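Side-chain contacts in tyrosyl-DNA phosphodiesterase 2 (Danio rerio, PDB 4F1H), which belongs to the endonuclease/exonuclease/phosphatase family of DNase I-like fold and is modelled here with a magnesium ion and bound DNA: residues N10-D15 against A20-G25; Q136-A141 against A145-A150; C171-Q176 against V219-M224; E230-D233 against Y237-D240. All blocks are in the same frame, centred on the assembly; numbering follows the deposited sequence.

Interaction 1 of 4, residues N10-D15 against A20-G25; sequences NVDGLD and ADRARG
Arg-22 reaches from helix 19-33 into the loop that follows strand 4-10 and grips backbone carbonyls there, in a buried, polar contact. Arg-22 NH1 donates to Asp-15 O at 2.7 Å along an almost straight N-H...O line of 175°. Arg-22 NH2 donates to Asp-12 O at 2.9 Å and weakly to Val-11 O at 3.1 Å. The oxygens of Asp-12 and Asp-15 lie in the guanidinium plane, though each carbonyl is met from above its own plane. The bend at chi3 (38°) turns the end of the arginine to present this edge to the loop. Asp-12 O also accepts from Asp-15 N at 3.0 Å, closing a type I beta turn. Arg-22 NH2 and Asp-15 N come to that oxygen from opposite faces of its plane, so the turn and the arginine hold it together. Just upstream, Asn-10 OD1 takes Asp-12 N at 2.9 Å, which makes an Asx turn. In this DNase I-like fold the loop runs beside the magnesium ion and the bound DNA; the Asp-12 side chain is about 4 Å from the metal. Asp-15 OD2 stands over one face of the guanidinium, well off its plane, so its long 3.7 Å salt bridge with Arg-22 NH1 is one of charge alone. Its salt bridge to Arg-236 is the stronger one. Arg-22 NE is bonded to Thr-238 O, and Arg-22 NH1 also to Leu-17 O.

Interaction 2 of 4, residues Q136-A141 against A145-A150; sequences QKIKEA and AIVIFA
Ile-138, near the end of helix 124-140, packs on Val-147 of strand 145-150, within the beta-alpha-beta unit formed by strand 108-114, this helix and this strand. The contact is apolar and buried, and no hydrogen bond crosses it. Its tightest point is Ala-141 CB against Val-147 CG2 at 3.5 Å, closer than usual for two carbons. The two branches of the valine divide the work. Val-147 CG1, anti to the backbone N (chi1 -176°), meets Ile-138 CG2 at 3.8 Å. Ile-138 CG1 is 3.9 Å from the same Val-147 CG1. Val-147 CG2 points to Ala-141. Farther along the strand the fit is looser: Ile-138 CD1 comes to 4.0 Å from Phe-149 CB, the two side chains crossing at about a right angle, and the aromatic ring itself leads away. Met-113 of strand 108-114 and Arg-211 of strand 202-211 also pack on both Ile-138 and Val-147, so the helix rests on strand 145-150 and the strands on either side, 108-114 and 202-211. The other side of the helix is more open to solvent, and Lys-139 and Glu-140 are exposed. On the far face of the strand, Ile-146 and Ile-148 point away from the helix, and Ile-148 packs on Leu-4 and Ile-6 of strand 4-10. On the helix side, besides CG1, the CB of Val-147 also comes to 4.2 Å from Ile-138 CG2.

Interaction 3 of 4, residues C171-Q176 against V219-M224; sequences CDVWEQ and VTPDHM
The short helix 173-176, which follows strand 170-172 directly, lies against strand 220-227, an outermost strand of the six-stranded sheet in this DNase I-like fold. Asp-172 is the N-cap of helix 173-176: OD1 accepts weakly from Trp-174 N and Glu-175 N, while OD2 forms a salt bridge with Arg-204. Across the contact, Val-173 and Pro-221 meet most closely. Val-173 CG1 comes to 3.5 Å from Pro-221 CB, a snug approach for two carbons, and the two side chains run antiparallel alongside each other. With CG1 anti to the backbone N (chi1 172°), that methyl is the branch facing the proline. One turn of the helix on, Gln-176 crosses the same ring at about a right angle, its CG 3.8 Å from Pro-221 CG. The proline is thus touched by two helix residues three positions apart. Met-224 makes the second half of the contact. Its chain is extended, and Met-224 SD comes to 4.0 Å from Trp-174 CA. Met-224 SD lies at the edge of the five-membered ring of Trp-174, 5.3 Å from its centroid and 87° off the ring normal, a Met-aromatic contact. The methyl Met-224 CE comes to 4.1 Å from Trp-174 CD1. The indole NE1 has its partner elsewhere, in Gln-180 O. Val-173 also packs on Cys-246 and Phe-248 of strand 243-249. No hydrogen bond joins the two segments, so the contact rests on apolar burial and close fit, with the sulfur at the indole edge probably adding a weak polar element.

Interaction 4 of 4, residues E230-D233 against Y237-D240; sequences EKLD and YTSD
With chi1 near -75° in Lys-231 and -63° in Tyr-237, both side chains set CG anti to their own carbonyl carbon, and the lysine chain is laid across the tyrosine ring. Lys-231 CG sits over one face, 3.9 Å from the centroid of the Tyr-237 ring and 20° off the normal, a CH-pi contact offset toward the rim. Lys-231 CG is nearest to Tyr-237 CZ, at 3.7 Å. Beyond CG the lysine runs extended, and Lys-231 CE passes 3.9 Å from Tyr-237 CE2. The backbone closes in as well, with Glu-230 C 3.6 Å from Tyr-237 CD1. At the other end, Leu-232 CD1 rests 3.7 Å from Thr-238 OG1. No direct hydrogen bond crosses between the segments. A water bridges them instead: it donates to Glu-230 O at 2.8 Å and accepts from Thr-238 N at 2.9 Å. This is a surface contact of one irregular loop folding back on itself in the DNase I-like fold. Glu-230 and Lys-231 are exposed, whereas Thr-238 is buried. The tyrosine ring also meets Trp-242 edge-to-face, and Tyr-237 N is bonded to Asn-194 OD1. Both segments belong to the connection between strands 220-227 and 243-249. Inward from the surface, Thr-238 packs on Trp-9 of strand 4-10.

Interactions 1 and 4 are neighbours, their centres 9 Å apart on the same side of the chain's centre. They are bonded together: Asn-10 O lies 2.6 Å from Ser-239 OG, and Arg-22 NE lies 2.8 Å from Thr-238 O. Both approach the bound DNA, with nearest atoms about 3 Å away for interaction 1 and about 5 Å for interaction 4. The magnesium ion is close to the first. Interactions 2 and 3 lie in another part of the fold, with centres 15 Å apart, and meet where Ile-146 CD1 packs 3.4 Å from Val-219 CG2. Interaction 2 is across the chain's centre from interactions 1 and 4, and its nearest atom is about 12 Å from the DNA.

Interaction 1 of 4, residues N10-D15 against A20-G25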
loop_
_atom_site.group_PDB
_atom_site.type_symbol
_atom_site.label_atom_id
_atom_site.label_comp_id
_atom_site.label_asym_id
_atom_site.label_seq_id
_atom_site.Cartn_x
_atom_site.Cartn_y
_atom_site.Cartn_z
ATOM N N ASN B 10 2.843 16.030 -15.236
ATOM C CA ASN B 10 4.271 15.868 -15.493
ATOM C C ASN B 10 4.455 16.149 -16.991
ATOM O O ASN B 10 3.942 15.411 -17.846
ATOM C CB ASN B 10 4.692 14.423 -15.113
ATOM C CG ASN B 10 6.137 14.129 -15.443
ATOM O OD1 ASN B 10 6.674 14.645 -16.422
ATOM N ND2 ASN B 10 6.772 13.267 -14.654
ATOM N N VAL B 11 5.203 17.225 -17.291
ATOM C CA VAL B 11 5.336 17.740 -18.661
ATOM C C VAL B 11 6.409 17.047 -19.477
ATOM O O VAL B 11 6.571 17.354 -20.662
ATOM C CB VAL B 11 5.540 19.284 -18.690
ATOM C CG1 VAL B 11 4.405 19.943 -17.872
ATOM C CG2 VAL B 11 6.937 19.684 -18.103
ATOM N N ASP B 12 7.149 16.132 -18.844
ATOM C CA ASP B 12 8.167 15.341 -19.552
ATOM C C ASP B 12 9.223 16.251 -20.208
ATOM O O ASP B 12 9.561 16.090 -21.378
ATOM C CB ASP B 12 7.568 14.402 -20.591
ATOM C CG ASP B 12 8.535 13.311 -21.039
ATOM O OD1 ASP B 12 9.638 13.183 -20.457
ATOM O OD2 ASP B 12 8.176 12.559 -21.962
ATOM N N GLY B 13 9.774 17.164 -19.423
ATOM C CA GLY B 13 10.839 18.038 -19.882
ATOM C C GLY B 13 12.133 17.327 -20.255
ATOM O O GLY B 13 12.971 17.917 -20.941
ATOM N N LEU B 14 12.319 16.091 -19.785
ATOM C CA LEU B 14 13.503 15.296 -20.186
ATOM C C LEU B 14 13.405 14.793 -21.632
ATOM O O LEU B 14 14.405 14.368 -22.215
ATOM C CB LEU B 14 13.703 14.132 -19.217
ATOM C CG LEU B 14 14.112 14.642 -17.815
ATOM C CD1 LEU B 14 14.213 13.489 -16.777
ATOM C CD2 LEU B 14 15.422 15.469 -17.833
ATOM N N ASP B 15 12.205 14.824 -22.204
ATOM C CA ASP B 15 12.024 14.480 -23.629
ATOM C C ASP B 15 12.100 15.799 -24.386
ATOM O O ASP B 15 11.167 16.608 -24.330
ATOM C CB ASP B 15 10.666 13.804 -23.842
ATOM C CG ASP B 15 10.326 13.596 -25.299
ATOM O OD1 ASP B 15 11.176 13.842 -26.174
ATOM O OD2 ASP B 15 9.192 13.138 -25.564
ATOM N N ALA B 20 9.138 22.717 -27.526
ATOM C CA ALA B 20 8.430 23.985 -27.694
ATOM C C ALA B 20 6.980 23.793 -28.164
ATOM O O ALA B 20 6.078 24.457 -27.651
ATOM C CB ALA B 20 9.196 24.892 -28.652
ATOM N N ASP B 21 6.752 22.897 -29.132
ATOM C CA ASP B 21 5.379 22.608 -29.563
ATOM C C ASP B 21 4.560 22.013 -28.408
ATOM O O ASP B 21 3.362 22.308 -28.252
ATOM C CB ASP B 21 5.372 21.624 -30.733
ATOM C CG ASP B 21 5.965 22.217 -32.001
ATOM O OD1 ASP B 21 5.752 23.424 -32.233
ATOM O OD2 ASP B 21 6.633 21.470 -32.754
ATOM N N ARG B 22 5.193 21.153 -27.606
ATOM C CA ARG B 22 4.454 20.550 -26.472
ATOM C C ARG B 22 4.126 21.566 -25.353
ATOM O O ARG B 22 3.051 21.521 -24.741
ATOM C CB ARG B 22 5.174 19.273 -25.965
ATOM C CG ARG B 22 5.109 18.120 -27.015
ATOM C CD ARG B 22 6.203 17.090 -26.822
ATOM N NE ARG B 22 6.404 16.899 -25.391
ATOM C CZ ARG B 22 7.590 16.785 -24.803
ATOM N NH1 ARG B 22 8.725 16.797 -25.496
ATOM N NH2 ARG B 22 7.628 16.666 -23.499
ATOM N N ALA B 23 5.008 22.542 -25.113
ATOM C CA ALA B 23 4.723 23.590 -24.133
ATOM C C ALA B 23 3.556 24.450 -24.608
ATOM O O ALA B 23 2.731 24.897 -23.797
ATOM C CB ALA B 23 5.958 24.469 -23.898
ATOM N N ARG B 24 3.509 24.684 -25.917
ATOM C CA ARG B 24 2.378 25.392 -26.509
ATOM C C ARG B 24 1.087 24.619 -26.298
ATOM O O ARG B 24 0.014 25.204 -26.026
ATOM C CB ARG B 24 2.635 25.630 -28.001
ATOM C CG ARG B 24 2.971 27.061 -28.338
ATOM C CD ARG B 24 2.917 27.288 -29.846
ATOM N NE ARG B 24 3.920 26.476 -30.537
ATOM C CZ ARG B 24 5.221 26.774 -30.573
ATOM N NH1 ARG B 24 6.077 25.980 -31.219
ATOM N NH2 ARG B 24 5.667 27.872 -29.958
ATOM N N GLY B 25 1.188 23.302 -26.424
ATOM C CA GLY B 25 0.081 22.405 -26.097
ATOM C C GLY B 25 -0.403 22.591 -24.665
ATOM O O GLY B 25 -1.602 22.741 -24.405
#

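Interaction 2 of 4, residues Q136-A141 against A145-A150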
loop_
_atom_site.group_PDB
_atom_site.type_symbol
_atom_site.label_atom_id
_atom_site.label_comp_id
_atom_site.label_asym_id
_atom_site.label_seq_id
_atom_site.Cartn_x
_atom_site.Cartn_y
_atom_site.Cartn_z
ATOM N N GLN B 136 2.999 12.799 6.225
ATOM C CA GLN B 136 3.208 13.452 7.519
ATOM C C GLN B 136 2.970 14.953 7.422
ATOM O O GLN B 136 2.348 15.539 8.314
ATOM C CB GLN B 136 4.598 13.164 8.094
ATOM C CG GLN B 136 4.749 13.698 9.529
ATOM C CD GLN B 136 3.757 13.071 10.514
ATOM O OE1 GLN B 136 3.270 11.952 10.307
ATOM N NE2 GLN B 136 3.449 13.798 11.588
ATOM N N LYS B 137 3.408 15.576 6.317
ATOM C CA LYS B 137 3.203 17.010 6.158
ATOM C C LYS B 137 1.728 17.332 5.922
ATOM O O LYS B 137 1.242 18.373 6.377
ATOM C CB LYS B 137 4.049 17.570 5.014
ATOM C CG LYS B 137 5.538 17.476 5.255
ATOM C CD LYS B 137 5.989 18.411 6.373
ATOM C CE LYS B 137 7.457 18.136 6.707
ATOM N NZ LYS B 137 7.996 18.963 7.826
ATOM N N ILE B 138 1.002 16.457 5.229
ATOM C CA ILE B 138 -0.440 16.668 5.046
ATOM C C ILE B 138 -1.144 16.584 6.408
ATOM O O ILE B 138 -1.978 17.442 6.727
ATOM C CB ILE B 138 -1.063 15.618 4.106
ATOM C CG1 ILE B 138 -0.492 15.771 2.702
ATOM C CG2 ILE B 138 -2.610 15.700 4.086
ATOM C CD1 ILE B 138 -1.023 14.658 1.711
ATOM N N LYS B 139 -0.822 15.554 7.197
ATOM C CA LYS B 139 -1.384 15.428 8.554
ATOM C C LYS B 139 -1.140 16.648 9.437
ATOM O O LYS B 139 -2.047 17.096 10.162
ATOM C CB LYS B 139 -0.781 14.220 9.259
ATOM C CG LYS B 139 -1.220 12.878 8.738
ATOM C CD LYS B 139 -0.719 11.774 9.666
ATOM C CE LYS B 139 -1.124 12.010 11.123
ATOM N NZ LYS B 139 -0.615 10.923 12.016
ATOM N N GLU B 140 0.075 17.189 9.380
ATOM C CA GLU B 140 0.487 18.268 10.294
ATOM C C GLU B 140 0.203 19.662 9.796
ATOM O O GLU B 140 0.507 20.643 10.471
ATOM C CB GLU B 140 1.994 18.190 10.539
ATOM C CG GLU B 140 2.458 16.905 11.213
ATOM C CD GLU B 140 3.980 16.861 11.327
ATOM O OE1 GLU B 140 4.651 17.734 10.721
ATOM O OE2 GLU B 140 4.502 15.956 12.021
ATOM N N ALA B 141 -0.361 19.782 8.605
ATOM C CA ALA B 141 -0.615 21.106 8.059
ATOM C C ALA B 141 -1.594 21.843 8.986
ATOM O O ALA B 141 -2.420 21.197 9.632
ATOM C CB ALA B 141 -1.218 20.969 6.656
ATOM N N ALA B 145 -6.322 25.098 7.270
ATOM C CA ALA B 145 -6.083 24.989 5.830
ATOM C C ALA B 145 -6.724 23.733 5.261
ATOM O O ALA B 145 -6.741 22.677 5.929
ATOM C CB ALA B 145 -4.574 24.965 5.505
ATOM N N ILE B 146 -7.222 23.861 4.026
ATOM C CA ILE B 146 -7.525 22.703 3.179
ATOM C C ILE B 146 -6.172 22.324 2.556
ATOM O O ILE B 146 -5.488 23.213 2.026
ATOM C CB ILE B 146 -8.487 23.106 2.067
ATOM C CG1 ILE B 146 -9.837 23.517 2.679
ATOM C CG2 ILE B 146 -8.689 21.951 1.057
ATOM C CD1 ILE B 146 -10.746 24.255 1.684
ATOM N N VAL B 147 -5.780 21.049 2.649
ATOM C CA VAL B 147 -4.567 20.554 2.003
ATOM C C VAL B 147 -4.863 19.880 0.669
ATOM O O VAL B 147 -5.707 18.990 0.584
ATOM C CB VAL B 147 -3.837 19.525 2.909
ATOM C CG1 VAL B 147 -2.536 19.074 2.282
ATOM C CG2 VAL B 147 -3.586 20.157 4.250
ATOM N N ILE B 148 -4.139 20.281 -0.377
ATOM C CA ILE B 148 -4.206 19.559 -1.666
ATOM C C ILE B 148 -2.779 19.231 -2.070
ATOM O O ILE B 148 -1.958 20.142 -2.278
ATOM C CB ILE B 148 -4.839 20.428 -2.747
ATOM C CG1 ILE B 148 -6.287 20.759 -2.352
ATOM C CG2 ILE B 148 -4.784 19.692 -4.121
ATOM C CD1 ILE B 148 -7.000 21.600 -3.412
ATOM N N PHE B 149 -2.450 17.941 -2.096
ATOM C CA PHE B 149 -1.217 17.501 -2.702
ATOM C C PHE B 149 -1.562 16.989 -4.083
ATOM O O PHE B 149 -2.503 16.191 -4.230
ATOM C CB PHE B 149 -0.539 16.375 -1.878
ATOM C CG PHE B 149 0.594 15.730 -2.614
ATOM C CD1 PHE B 149 0.349 14.679 -3.506
ATOM C CD2 PHE B 149 1.887 16.191 -2.461
ATOM C CE1 PHE B 149 1.388 14.129 -4.264
ATOM C CE2 PHE B 149 2.948 15.590 -3.190
ATOM C CZ PHE B 149 2.687 14.577 -4.068
ATOM N N ALA B 150 -0.798 17.377 -5.107
ATOM C CA ALA B 150 -1.023 16.782 -6.423
ATOM C C ALA B 150 0.338 16.635 -7.037
ATOM O O ALA B 150 1.119 17.581 -7.065
ATOM C CB ALA B 150 -1.916 17.690 -7.304
#

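Interaction 3 of 4, residues C171-Q176 against V219-M224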
loop_
_atom_site.group_PDB
_atom_site.type_symbol
_atom_site.label_atom_id
_atom_site.label_comp_id
_atom_site.label_asym_id
_atom_site.label_seq_id
_atom_site.Cartn_x
_atom_site.Cartn_y
_atom_site.Cartn_z
ATOM N N CYS B 171 -7.875 11.687 1.721
ATOM C CA CYS B 171 -8.359 10.771 0.702
ATOM C C CYS B 171 -7.580 10.948 -0.584
ATOM O O CYS B 171 -6.952 11.984 -0.815
ATOM C CB CYS B 171 -9.844 10.968 0.429
ATOM S SG CYS B 171 -10.270 12.534 -0.363
ATOM N N ASP B 172 -7.642 9.923 -1.420
ATOM C CA ASP B 172 -7.128 10.028 -2.779
ATOM C C ASP B 172 -8.363 10.419 -3.609
ATOM O O ASP B 172 -9.387 9.706 -3.596
ATOM C CB ASP B 172 -6.553 8.655 -3.168
ATOM C CG ASP B 172 -6.172 8.548 -4.638
ATOM O OD1 ASP B 172 -6.966 8.991 -5.498
ATOM O OD2 ASP B 172 -5.081 7.978 -4.897
ATOM N N VAL B 173 -8.291 11.524 -4.362
ATOM C CA VAL B 173 -9.482 12.046 -5.058
ATOM C C VAL B 173 -10.090 11.047 -6.056
ATOM O O VAL B 173 -11.331 10.911 -6.154
ATOM C CB VAL B 173 -9.182 13.423 -5.724
ATOM C CG1 VAL B 173 -10.322 13.888 -6.608
ATOM C CG2 VAL B 173 -8.863 14.466 -4.649
ATOM N N TRP B 174 -9.238 10.345 -6.808
ATOM C CA TRP B 174 -9.763 9.387 -7.763
ATOM C C TRP B 174 -10.571 8.303 -7.032
ATOM O O TRP B 174 -11.632 7.898 -7.521
ATOM C CB TRP B 174 -8.634 8.756 -8.579
ATOM C CG TRP B 174 -9.106 7.690 -9.486
ATOM C CD1 TRP B 174 -9.741 7.871 -10.682
ATOM C CD2 TRP B 174 -8.963 6.269 -9.306
ATOM N NE1 TRP B 174 -9.994 6.644 -11.266
ATOM C CE2 TRP B 174 -9.539 5.652 -10.440
ATOM C CE3 TRP B 174 -8.407 5.464 -8.301
ATOM C CZ2 TRP B 174 -9.598 4.250 -10.588
ATOM C CZ3 TRP B 174 -8.451 4.073 -8.444
ATOM C CH2 TRP B 174 -9.048 3.481 -9.584
ATOM N N GLU B 175 -10.074 7.824 -5.893
ATOM C CA GLU B 175 -10.825 6.821 -5.108
ATOM C C GLU B 175 -12.130 7.415 -4.606
ATOM O O GLU B 175 -13.207 6.813 -4.726
ATOM C CB GLU B 175 -9.987 6.341 -3.915
ATOM C CG GLU B 175 -8.740 5.604 -4.346
ATOM C CD GLU B 175 -7.924 5.089 -3.172
ATOM O OE1 GLU B 175 -8.132 5.537 -2.017
ATOM O OE2 GLU B 175 -7.065 4.220 -3.420
ATOM N N GLN B 176 -12.037 8.614 -4.054
ATOM C CA GLN B 176 -13.194 9.283 -3.463
ATOM C C GLN B 176 -14.277 9.521 -4.516
ATOM O O GLN B 176 -15.486 9.468 -4.211
ATOM C CB GLN B 176 -12.737 10.600 -2.813
ATOM C CG GLN B 176 -13.787 11.299 -1.967
ATOM C CD GLN B 176 -14.085 10.541 -0.680
ATOM O OE1 GLN B 176 -13.253 9.779 -0.177
ATOM N NE2 GLN B 176 -15.280 10.746 -0.141
ATOM N N VAL B 219 -14.413 19.384 2.689
ATOM C CA VAL B 219 -14.289 19.612 1.268
ATOM C C VAL B 219 -14.435 18.256 0.625
ATOM O O VAL B 219 -13.860 17.255 1.103
ATOM C CB VAL B 219 -12.871 20.096 0.934
ATOM C CG1 VAL B 219 -12.690 20.261 -0.578
ATOM C CG2 VAL B 219 -12.592 21.388 1.646
ATOM N N THR B 220 -15.213 18.205 -0.445
ATOM C CA THR B 220 -15.267 17.003 -1.257
ATOM C C THR B 220 -14.786 17.352 -2.663
ATOM O O THR B 220 -14.976 18.481 -3.125
ATOM C CB THR B 220 -16.706 16.474 -1.354
ATOM O OG1 THR B 220 -17.553 17.520 -1.841
ATOM C CG2 THR B 220 -17.187 16.043 0.022
ATOM N N PRO B 221 -14.149 16.393 -3.339
ATOM C CA PRO B 221 -13.927 16.647 -4.769
ATOM C C PRO B 221 -15.252 16.659 -5.511
ATOM O O PRO B 221 -16.215 16.019 -5.063
ATOM C CB PRO B 221 -13.072 15.453 -5.209
ATOM C CG PRO B 221 -13.352 14.361 -4.214
ATOM C CD PRO B 221 -13.651 15.071 -2.909
ATOM N N ASP B 222 -15.300 17.372 -6.629
ATOM C CA ASP B 222 -16.507 17.529 -7.424
ATOM C C ASP B 222 -16.412 16.685 -8.688
ATOM O O ASP B 222 -17.129 15.701 -8.850
ATOM C CB ASP B 222 -16.659 19.005 -7.754
ATOM C CG ASP B 222 -17.844 19.286 -8.648
ATOM O OD1 ASP B 222 -18.910 18.700 -8.379
ATOM O OD2 ASP B 222 -17.703 20.092 -9.607
ATOM N N HIS B 223 -15.505 17.063 -9.581
ATOM C CA HIS B 223 -15.332 16.333 -10.826
ATOM C C HIS B 223 -13.851 16.243 -11.211
ATOM O O HIS B 223 -13.065 17.130 -10.883
ATOM C CB HIS B 223 -16.174 17.007 -11.915
ATOM C CG HIS B 223 -15.620 16.866 -13.293
ATOM N ND1 HIS B 223 -15.885 15.775 -14.095
ATOM C CD2 HIS B 223 -14.823 17.685 -14.021
ATOM C CE1 HIS B 223 -15.266 15.923 -15.252
ATOM N NE2 HIS B 223 -14.615 17.076 -15.234
ATOM N N MET B 224 -13.480 15.152 -11.870
ATOM C CA MET B 224 -12.104 14.960 -12.352
ATOM C C MET B 224 -12.113 14.481 -13.814
ATOM O O MET B 224 -13.040 13.761 -14.231
ATOM C CB MET B 224 -11.396 13.970 -11.415
ATOM C CG MET B 224 -10.051 13.471 -11.845
ATOM S SD MET B 224 -9.581 12.090 -10.730
ATOM C CE MET B 224 -8.110 11.524 -11.585
#

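Interaction 4 of 4, residues E230-D233 against Y237-D240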
loop_
_atom_site.group_PDB
_atom_site.type_symbol
_atom_site.label_atom_id
_atom_site.label_comp_id
_atom_site.label_asym_id
_atom_site.label_seq_id
_atom_site.Cartn_x
_atom_site.Cartn_y
_atom_site.Cartn_z
ATOM N N GLU B 230 -4.935 13.857 -26.811
ATOM C CA GLU B 230 -5.102 14.112 -28.230
ATOM C C GLU B 230 -3.751 14.586 -28.797
ATOM O O GLU B 230 -3.058 15.401 -28.179
ATOM C CB GLU B 230 -6.164 15.200 -28.369
ATOM C CG GLU B 230 -6.620 15.518 -29.755
ATOM C CD GLU B 230 -7.652 16.625 -29.726
ATOM O OE1 GLU B 230 -7.287 17.786 -30.043
ATOM O OE2 GLU B 230 -8.808 16.336 -29.336
ATOM N N LYS B 231 -3.367 14.096 -29.974
ATOM C CA LYS B 231 -2.115 14.555 -30.575
ATOM C C LYS B 231 -2.135 16.007 -30.984
ATOM O O LYS B 231 -3.151 16.528 -31.471
ATOM C CB LYS B 231 -1.772 13.718 -31.811
ATOM C CG LYS B 231 -1.264 12.345 -31.450
ATOM C CD LYS B 231 -0.771 11.593 -32.675
ATOM C CE LYS B 231 -0.111 10.301 -32.229
ATOM N NZ LYS B 231 0.015 9.319 -33.348
ATOM N N LEU B 232 -0.990 16.649 -30.810
ATOM C CA LEU B 232 -0.770 18.019 -31.253
ATOM C C LEU B 232 -0.465 18.018 -32.746
ATOM O O LEU B 232 -0.324 16.950 -33.363
ATOM C CB LEU B 232 0.408 18.622 -30.503
ATOM C CG LEU B 232 0.214 18.648 -28.987
ATOM C CD1 LEU B 232 1.537 19.033 -28.262
ATOM C CD2 LEU B 232 -0.923 19.577 -28.576
ATOM N N ASP B 233 -0.379 19.224 -33.308
ATOM C CA ASP B 233 -0.071 19.394 -34.726
ATOM C C ASP B 233 1.215 18.686 -35.116
ATOM O O ASP B 233 1.309 18.127 -36.211
ATOM C CB ASP B 233 0.007 20.882 -35.085
ATOM C CG ASP B 233 -1.366 21.524 -35.230
ATOM O OD1 ASP B 233 -2.361 20.782 -35.388
ATOM O OD2 ASP B 233 -1.449 22.773 -35.191
ATOM N N TYR B 237 1.974 13.732 -28.438
ATOM C CA TYR B 237 1.199 14.207 -27.283
ATOM C C TYR B 237 1.990 15.239 -26.498
ATOM O O TYR B 237 3.225 15.312 -26.573
ATOM C CB TYR B 237 0.835 13.019 -26.362
ATOM C CG TYR B 237 -0.054 12.015 -27.070
ATOM C CD1 TYR B 237 -1.420 12.263 -27.220
ATOM C CD2 TYR B 237 0.470 10.873 -27.642
ATOM C CE1 TYR B 237 -2.234 11.374 -27.908
ATOM C CE2 TYR B 237 -0.355 9.972 -28.339
ATOM C CZ TYR B 237 -1.690 10.235 -28.456
ATOM O OH TYR B 237 -2.520 9.352 -29.143
ATOM N N THR B 238 1.273 16.022 -25.699
ATOM C CA THR B 238 1.920 17.050 -24.901
ATOM C C THR B 238 2.987 16.411 -23.979
ATOM O O THR B 238 4.095 16.972 -23.792
ATOM C CB THR B 238 0.846 17.769 -24.042
ATOM O OG1 THR B 238 -0.059 18.470 -24.919
ATOM C CG2 THR B 238 1.477 18.768 -23.094
ATOM N N SER B 239 2.658 15.230 -23.450
ATOM C CA SER B 239 3.568 14.495 -22.561
ATOM C C SER B 239 3.360 13.002 -22.655
ATOM O O SER B 239 2.371 12.571 -23.235
ATOM C CB SER B 239 3.224 14.923 -21.137
ATOM O OG SER B 239 4.066 14.304 -20.212
ATOM N N ASP B 240 4.282 12.220 -22.075
ATOM C CA ASP B 240 4.003 10.797 -21.924
ATOM C C ASP B 240 2.980 10.510 -20.807
ATOM O O ASP B 240 2.467 9.380 -20.710
ATOM C CB ASP B 240 5.299 9.988 -21.736
ATOM C CG ASP B 240 6.063 10.367 -20.477
ATOM O OD1 ASP B 240 5.882 11.488 -19.926
ATOM O OD2 ASP B 240 6.890 9.524 -20.049
HETATM O O HOH W 1 -1.646 16.302 -25.911
#